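Local coordinates for pentafunctional AROM polypeptide (Schizosaccharomyces pombe, PDB 5SWV), which probably catalyses several steps of the shikimate pathway as a fused enzyme, the fragment here carrying the dehydroquinate dehydratase and shikimate dehydrogenase portions, at residues A[80-83]-A[88-91]; A[46-51]-A[55-60]. All blocks are in the same frame, centred on the assembly; numbering follows the deposited sequence.

Contact 1 of 2, residues A[80-83]-A[88-91]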
ATOM      1  N   ILE A  80       9.915 -13.646 -16.046  1.00 34.27           N
ATOM      2  CA  ILE A  80      10.614 -13.800 -17.312  1.00 34.95           C
ATOM      3  C   ILE A  80       9.638 -14.393 -18.302  1.00 34.09           C
ATOM      4  O   ILE A  80       9.308 -15.578 -18.216  1.00 33.71           O
ATOM      5  CB  ILE A  80      11.797 -14.770 -17.216  1.00 36.28           C
ATOM      6  CG1 ILE A  80      12.837 -14.268 -16.229  1.00 36.65           C
ATOM      7  CG2 ILE A  80      12.428 -14.959 -18.598  1.00 37.37           C
ATOM      8  CD1 ILE A  80      13.906 -15.312 -15.955  1.00 37.58           C
ATOM      9  N   ARG A  81       9.202 -13.547 -19.230  1.00 34.01           N
ATOM     10  CA  ARG A  81       8.231 -13.880 -20.272  1.00 33.26           C
ATOM     11  C   ARG A  81       8.987 -14.014 -21.586  1.00 32.17           C
ATOM     12  O   ARG A  81       9.721 -13.106 -21.988  1.00 31.45           O
ATOM     13  CB  ARG A  81       7.208 -12.759 -20.373  1.00 34.04           C
ATOM     14  CG  ARG A  81       6.099 -12.984 -21.387  1.00 34.98           C
ATOM     15  CD  ARG A  81       5.123 -14.076 -20.993  1.00 35.71           C
ATOM     16  NE  ARG A  81       4.487 -13.819 -19.700  1.00 36.50           N
ATOM     17  CZ  ARG A  81       4.581 -14.581 -18.605  1.00 36.85           C
ATOM     18  NH1 ARG A  81       5.270 -15.720 -18.592  1.00 37.24           N
ATOM     19  NH2 ARG A  81       3.937 -14.205 -17.501  1.00 37.15           N
ATOM     20  N   THR A  82       8.801 -15.155 -22.240  1.00 31.71           N
ATOM     21  CA  THR A  82       9.539 -15.525 -23.452  1.00 31.14           C
ATOM     22  C   THR A  82       8.830 -15.066 -24.710  1.00 31.43           C
ATOM     23  O   THR A  82       7.669 -14.651 -24.672  1.00 31.73           O
ATOM     24  CB  THR A  82       9.713 -17.051 -23.567  1.00 30.93           C
ATOM     25  OG1 THR A  82       8.439 -17.686 -23.713  1.00 30.13           O
ATOM     26  CG2 THR A  82      10.390 -17.614 -22.353  1.00 31.28           C
ATOM     27  N   ILE A  83       9.516 -15.195 -25.837  1.00 31.68           N
ATOM     28  CA  ILE A  83       9.015 -14.693 -27.106  1.00 31.68           C
ATOM     29  C   ILE A  83       7.728 -15.350 -27.568  1.00 31.53           C
ATOM     30  O   ILE A  83       6.829 -14.671 -28.027  1.00 32.12           O
ATOM     31  CB  ILE A  83      10.124 -14.722 -28.184  1.00 31.94           C
ATOM     32  CG1 ILE A  83      11.174 -13.660 -27.830  1.00 31.83           C
ATOM     33  CG2 ILE A  83       9.570 -14.452 -29.586  1.00 32.05           C
ATOM     34  CD1 ILE A  83      12.539 -13.936 -28.382  1.00 32.38           C
ATOM     35  N   LEU A  88       9.927 -11.034 -24.490  1.00 33.75           N
ATOM     36  CA  LEU A  88      11.157 -10.769 -25.249  1.00 34.90           C
ATOM     37  C   LEU A  88      12.283 -11.748 -24.980  1.00 35.16           C
ATOM     38  O   LEU A  88      13.309 -11.670 -25.637  1.00 36.73           O
ATOM     39  CB  LEU A  88      11.668  -9.355 -24.929  1.00 35.54           C
ATOM     40  CG  LEU A  88      10.673  -8.193 -25.149  1.00 36.20           C
ATOM     41  CD1 LEU A  88      11.259  -6.850 -24.696  1.00 36.34           C
ATOM     42  CD2 LEU A  88      10.210  -8.131 -26.609  1.00 35.60           C
ATOM     43  N   PHE A  89      12.102 -12.661 -24.035  1.00 34.98           N
ATOM     44  CA  PHE A  89      13.179 -13.522 -23.610  1.00 35.55           C
ATOM     45  C   PHE A  89      13.250 -14.681 -24.577  1.00 35.37           C
ATOM     46  O   PHE A  89      12.224 -15.254 -24.902  1.00 35.12           O
ATOM     47  CB  PHE A  89      12.946 -14.031 -22.169  1.00 36.20           C
ATOM     48  CG  PHE A  89      14.176 -14.602 -21.503  1.00 35.76           C
ATOM     49  CD1 PHE A  89      15.022 -13.790 -20.756  1.00 36.08           C
ATOM     50  CD2 PHE A  89      14.470 -15.958 -21.601  1.00 36.13           C
ATOM     51  CE1 PHE A  89      16.154 -14.316 -20.129  1.00 36.58           C
ATOM     52  CE2 PHE A  89      15.593 -16.500 -20.976  1.00 36.34           C
ATOM     53  CZ  PHE A  89      16.438 -15.677 -20.243  1.00 36.61           C
ATOM     54  N   PRO A  90      14.460 -15.043 -25.029  1.00 35.83           N
ATOM     55  CA  PRO A  90      14.595 -16.172 -25.944  1.00 36.04           C
ATOM     56  C   PRO A  90      14.135 -17.494 -25.337  1.00 36.76           C
ATOM     57  O   PRO A  90      14.466 -17.796 -24.201  1.00 36.84           O
ATOM     58  CB  PRO A  90      16.092 -16.229 -26.205  1.00 36.54           C
ATOM     59  CG  PRO A  90      16.617 -14.891 -25.802  1.00 36.56           C
ATOM     60  CD  PRO A  90      15.765 -14.459 -24.680  1.00 35.82           C
ATOM     61  N   ASN A  91      13.389 -18.274 -26.105  1.00 37.84           N
ATOM     62  CA  ASN A  91      12.927 -19.587 -25.657  1.00 39.31           C
ATOM     63  C   ASN A  91      14.024 -20.626 -25.540  1.00 40.29           C
ATOM     64  O   ASN A  91      13.869 -21.571 -24.773  1.00 40.75           O
ATOM     65  CB  ASN A  91      11.845 -20.143 -26.592  1.00 39.53           C
ATOM     66  CG  ASN A  91      10.549 -19.377 -26.492  1.00 39.76           C
ATOM     67  OD1 ASN A  91       9.858 -19.436 -25.479  1.00 39.43           O
ATOM     68  ND2 ASN A  91      10.212 -18.653 -27.545  1.00 40.58           N
TER

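Contact 2 of 2, residues A[46-51]-A[55-60]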
ATOM      1  N   LEU A  46      14.023  -5.642 -18.918  1.00 38.89           N
ATOM      2  CA  LEU A  46      15.209  -4.963 -18.367  1.00 39.04           C
ATOM      3  C   LEU A  46      16.391  -5.021 -19.346  1.00 40.48           C
ATOM      4  O   LEU A  46      16.588  -6.030 -20.017  1.00 40.47           O
ATOM      5  CB  LEU A  46      15.652  -5.601 -17.050  1.00 38.39           C
ATOM      6  CG  LEU A  46      14.704  -5.671 -15.860  1.00 38.07           C
ATOM      7  CD1 LEU A  46      15.350  -6.448 -14.725  1.00 38.06           C
ATOM      8  CD2 LEU A  46      14.317  -4.282 -15.394  1.00 38.37           C
ATOM      9  N   LYS A  47      17.190  -3.957 -19.393  1.00 42.33           N
ATOM     10  CA  LYS A  47      18.370  -3.895 -20.266  1.00 43.85           C
ATOM     11  C   LYS A  47      19.649  -3.612 -19.463  1.00 43.80           C
ATOM     12  O   LYS A  47      19.838  -2.522 -18.923  1.00 43.53           O
ATOM     13  CB  LYS A  47      18.173  -2.838 -21.366  1.00 45.23           C
ATOM     14  CG  LYS A  47      16.933  -3.040 -22.242  1.00 46.52           C
ATOM     15  CD  LYS A  47      16.998  -4.284 -23.139  1.00 48.01           C
ATOM     16  CE  LYS A  47      17.948  -4.085 -24.320  1.00 50.07           C
ATOM     17  NZ  LYS A  47      18.815  -5.258 -24.653  1.00 51.23           N
ATOM     18  N   ASP A  48      20.519  -4.619 -19.408  1.00 44.02           N
ATOM     19  CA  ASP A  48      21.804  -4.557 -18.717  1.00 43.50           C
ATOM     20  C   ASP A  48      22.834  -3.824 -19.580  1.00 43.86           C
ATOM     21  O   ASP A  48      23.101  -4.262 -20.696  1.00 43.87           O
ATOM     22  CB  ASP A  48      22.280  -5.990 -18.462  1.00 43.02           C
ATOM     23  CG  ASP A  48      23.476  -6.070 -17.532  1.00 42.82           C
ATOM     24  OD1 ASP A  48      24.181  -5.068 -17.295  1.00 42.73           O
ATOM     25  OD2 ASP A  48      23.709  -7.175 -17.025  1.00 42.61           O
ATOM     26  N   PRO A  49      23.440  -2.735 -19.063  1.00 44.66           N
ATOM     27  CA  PRO A  49      24.493  -2.063 -19.823  1.00 46.58           C
ATOM     28  C   PRO A  49      25.734  -2.917 -20.154  1.00 51.19           C
ATOM     29  O   PRO A  49      26.407  -2.619 -21.144  1.00 51.64           O
ATOM     30  CB  PRO A  49      24.876  -0.898 -18.924  1.00 45.25           C
ATOM     31  CG  PRO A  49      23.667  -0.638 -18.123  1.00 44.51           C
ATOM     32  CD  PRO A  49      23.140  -1.999 -17.825  1.00 44.37           C
ATOM     33  N   LYS A  50      26.027  -3.941 -19.342  1.00 55.65           N
ATOM     34  CA  LYS A  50      27.115  -4.902 -19.602  1.00 59.91           C
ATOM     35  C   LYS A  50      26.516  -6.258 -19.911  1.00 62.08           C
ATOM     36  O   LYS A  50      26.114  -6.970 -19.001  1.00 64.61           O
ATOM     37  CB  LYS A  50      28.008  -5.042 -18.371  1.00 61.59           C
ATOM     38  CG  LYS A  50      28.628  -3.745 -17.899  1.00 65.25           C
ATOM     39  CD  LYS A  50      29.028  -3.832 -16.434  1.00 68.56           C
ATOM     40  CE  LYS A  50      29.343  -2.462 -15.847  1.00 70.67           C
ATOM     41  NZ  LYS A  50      29.003  -2.428 -14.396  1.00 71.67           N
ATOM     42  N   SER A  51      26.440  -6.635 -21.176  1.00 64.48           N
ATOM     43  CA  SER A  51      25.706  -7.850 -21.526  1.00 67.57           C
ATOM     44  C   SER A  51      26.433  -8.647 -22.605  1.00 72.43           C
ATOM     45  O   SER A  51      27.080  -9.656 -22.287  1.00 74.86           O
ATOM     46  CB  SER A  51      24.257  -7.503 -21.905  1.00 66.48           C
ATOM     47  OG  SER A  51      23.474  -8.668 -22.087  1.00 64.26           O
ATOM     48  N   ILE A  55      21.450 -11.320 -22.492  1.00 55.88           N
ATOM     49  CA  ILE A  55      20.757 -11.692 -21.255  1.00 53.48           C
ATOM     50  C   ILE A  55      21.230 -10.814 -20.118  1.00 51.19           C
ATOM     51  O   ILE A  55      22.430 -10.606 -19.961  1.00 51.86           O
ATOM     52  CB  ILE A  55      21.043 -13.171 -20.886  1.00 53.70           C
ATOM     53  CG1 ILE A  55      20.506 -14.098 -21.976  1.00 54.88           C
ATOM     54  CG2 ILE A  55      20.453 -13.551 -19.530  1.00 52.92           C
ATOM     55  CD1 ILE A  55      19.048 -13.849 -22.336  1.00 55.66           C
ATOM     56  N   SER A  56      20.285 -10.314 -19.324  1.00 47.76           N
ATOM     57  CA  SER A  56      20.620  -9.600 -18.102  1.00 46.10           C
ATOM     58  C   SER A  56      21.431 -10.528 -17.160  1.00 45.41           C
ATOM     59  O   SER A  56      21.049 -11.672 -16.937  1.00 46.75           O
ATOM     60  CB  SER A  56      19.343  -9.094 -17.417  1.00 44.69           C
ATOM     61  OG  SER A  56      18.675  -8.110 -18.187  1.00 43.86           O
ATOM     62  N   SER A  57      22.558 -10.052 -16.637  1.00 43.90           N
ATOM     63  CA  SER A  57      23.366 -10.850 -15.704  1.00 43.42           C
ATOM     64  C   SER A  57      22.707 -10.902 -14.341  1.00 43.56           C
ATOM     65  O   SER A  57      21.946 -10.004 -13.989  1.00 43.55           O
ATOM     66  CB  SER A  57      24.759 -10.248 -15.545  1.00 42.80           C
ATOM     67  OG  SER A  57      24.680  -8.976 -14.922  1.00 41.88           O
ATOM     68  N   LEU A  58      23.026 -11.931 -13.563  1.00 44.39           N
ATOM     69  CA  LEU A  58      22.523 -12.055 -12.177  1.00 44.40           C
ATOM     70  C   LEU A  58      22.792 -10.836 -11.313  1.00 44.51           C
ATOM     71  O   LEU A  58      21.919 -10.398 -10.569  1.00 44.47           O
ATOM     72  CB  LEU A  58      23.130 -13.271 -11.476  1.00 45.97           C
ATOM     73  CG  LEU A  58      22.278 -14.528 -11.356  1.00 46.79           C
ATOM     74  CD1 LEU A  58      21.806 -15.013 -12.722  1.00 47.69           C
ATOM     75  CD2 LEU A  58      23.074 -15.614 -10.638  1.00 47.23           C
ATOM     76  N   ASP A  59      24.009 -10.310 -11.393  1.00 45.50           N
ATOM     77  CA  ASP A  59      24.376  -9.147 -10.589  1.00 46.08           C
ATOM     78  C   ASP A  59      23.473  -7.952 -10.894  1.00 44.23           C
ATOM     79  O   ASP A  59      22.975  -7.290  -9.984  1.00 42.92           O
ATOM     80  CB  ASP A  59      25.860  -8.786 -10.795  1.00 47.88           C
ATOM     81  CG  ASP A  59      26.808  -9.808 -10.163  1.00 48.84           C
ATOM     82  OD1 ASP A  59      26.515 -10.286  -9.045  1.00 47.10           O
ATOM     83  OD2 ASP A  59      27.846 -10.131 -10.782  1.00 50.93           O
ATOM     84  N   PHE A  60      23.238  -7.717 -12.181  1.00 42.73           N
ATOM     85  CA  PHE A  60      22.389  -6.613 -12.624  1.00 41.83           C
ATOM     86  C   PHE A  60      20.929  -6.760 -12.168  1.00 40.65           C
ATOM     87  O   PHE A  60      20.356  -5.875 -11.521  1.00 38.98           O
ATOM     88  CB  PHE A  60      22.454  -6.505 -14.148  1.00 42.03           C
ATOM     89  CG  PHE A  60      21.510  -5.493 -14.715  1.00 42.51           C
ATOM     90  CD1 PHE A  60      21.759  -4.136 -14.565  1.00 42.58           C
ATOM     91  CD2 PHE A  60      20.360  -5.893 -15.387  1.00 42.95           C
ATOM     92  CE1 PHE A  60      20.884  -3.199 -15.083  1.00 43.12           C
ATOM     93  CE2 PHE A  60      19.479  -4.955 -15.917  1.00 42.84           C
ATOM     94  CZ  PHE A  60      19.744  -3.607 -15.764  1.00 42.82           C
TER
HETATM   95  O   HOH W   1      19.965  -7.300 -20.719  1.00 28.44           O

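Contact 1 of 2, residues A[80-83]-A[88-91]
F89 offers one face of its ring to I80: methyl CG2 of I80 lies over it, 3.7 Å from the F89 ring centroid and 23° off the normal, a CH-pi contact displaced toward the CG side of the ring. P90 CD covers the opposite face from within the same segment, so the ring is sandwiched between a methyl and a proline carbon. With CG anti to the backbone N (chi1 -164°), F89 carries its ring back along the 80-83 backbone to reach I80. Beyond the ring, the two backbones form a single bridge between T82 and F89. F89 N donates to R81 O at 3.2 Å; L88 N adds a weak bond to the same oxygen and also donates to the D44 carboxylate. In return, I83 N donates to F89 O at 2.9 Å. The I83 side chain flanks this second bond, its CG1 lying 3.6 Å from L88 C. Polar groups further out fix the 80-83 segment: R81 forms salt bridges with D113 and E115, and T82 OG1 is hydrogen-bonded to E115. The two segments are the first and later parts of one loop, leaving strand 76-79 and leading to helix 94-106. Side chains of that helix, L100 and M101 against I80 and A97 against F89, close the apolar side, while the R81 side chain touches S138 and H140 of strand 134-140.

Contact 2 of 2, residues A[46-51]-A[55-60]
D48 stacks its carboxylate over the CG end of the F60 ring, the two planes 15° apart. D48 CA sits over the ring centre, 3.7 Å from the F60 centroid, in a CH-pi contact, and P49 CD packs on F60 CE1 at 3.7 Å. A chi1 of -170° points the D48 carboxylate away from its own backbone N and across the ring toward S57. There D48 OD2 takes two bonds: S57 N reaches its anti lone pair at 3.1 Å, nearly straight at 168°, and S57 OG donates to it at 2.9 Å. The other oxygen, D48 OD1, accepts from K50 N at 3.0 Å, met from above the carboxylate plane. S57 OG is used twice as well, since it also accepts weakly from F60 N. A water joins D48 N, for which it is the acceptor, to S56 OG. Farther along, S51 OG donates to I55 O at 3.1 Å from above the carbonyl plane. The pattern combines an Asx turn at D48 with a serine N-cap at S57, where the hydroxyl bonds the amide three residues on; one aspartate thus ties the loop after strand 38-42 to the start of helix 58-69 in the dehydroquinase TIM barrel.

How the contacts relate
Contact 1 lies in the loop after strand 76-79 of the dehydroquinase barrel; contact 2, earlier in the chain, takes in the loop after the neighbouring strand 38-42 and the start of helix 58-69. Their centres lie about 15 Å apart, yet they touch: F89 CE1 packs on I55 CD1 at 3.7 Å, and P90 CD approaches I55 CD1 at 4.1 Å. I55 therefore carries the packing of one loop into the other. D44, just ahead of 46-51, makes a polar link as well, accepting weakly from R81 N besides its bond from L88. Contact 1 begins directly at the C-terminal end of its strand, the end of the barrel where TIM-barrel enzymes hold their active sites.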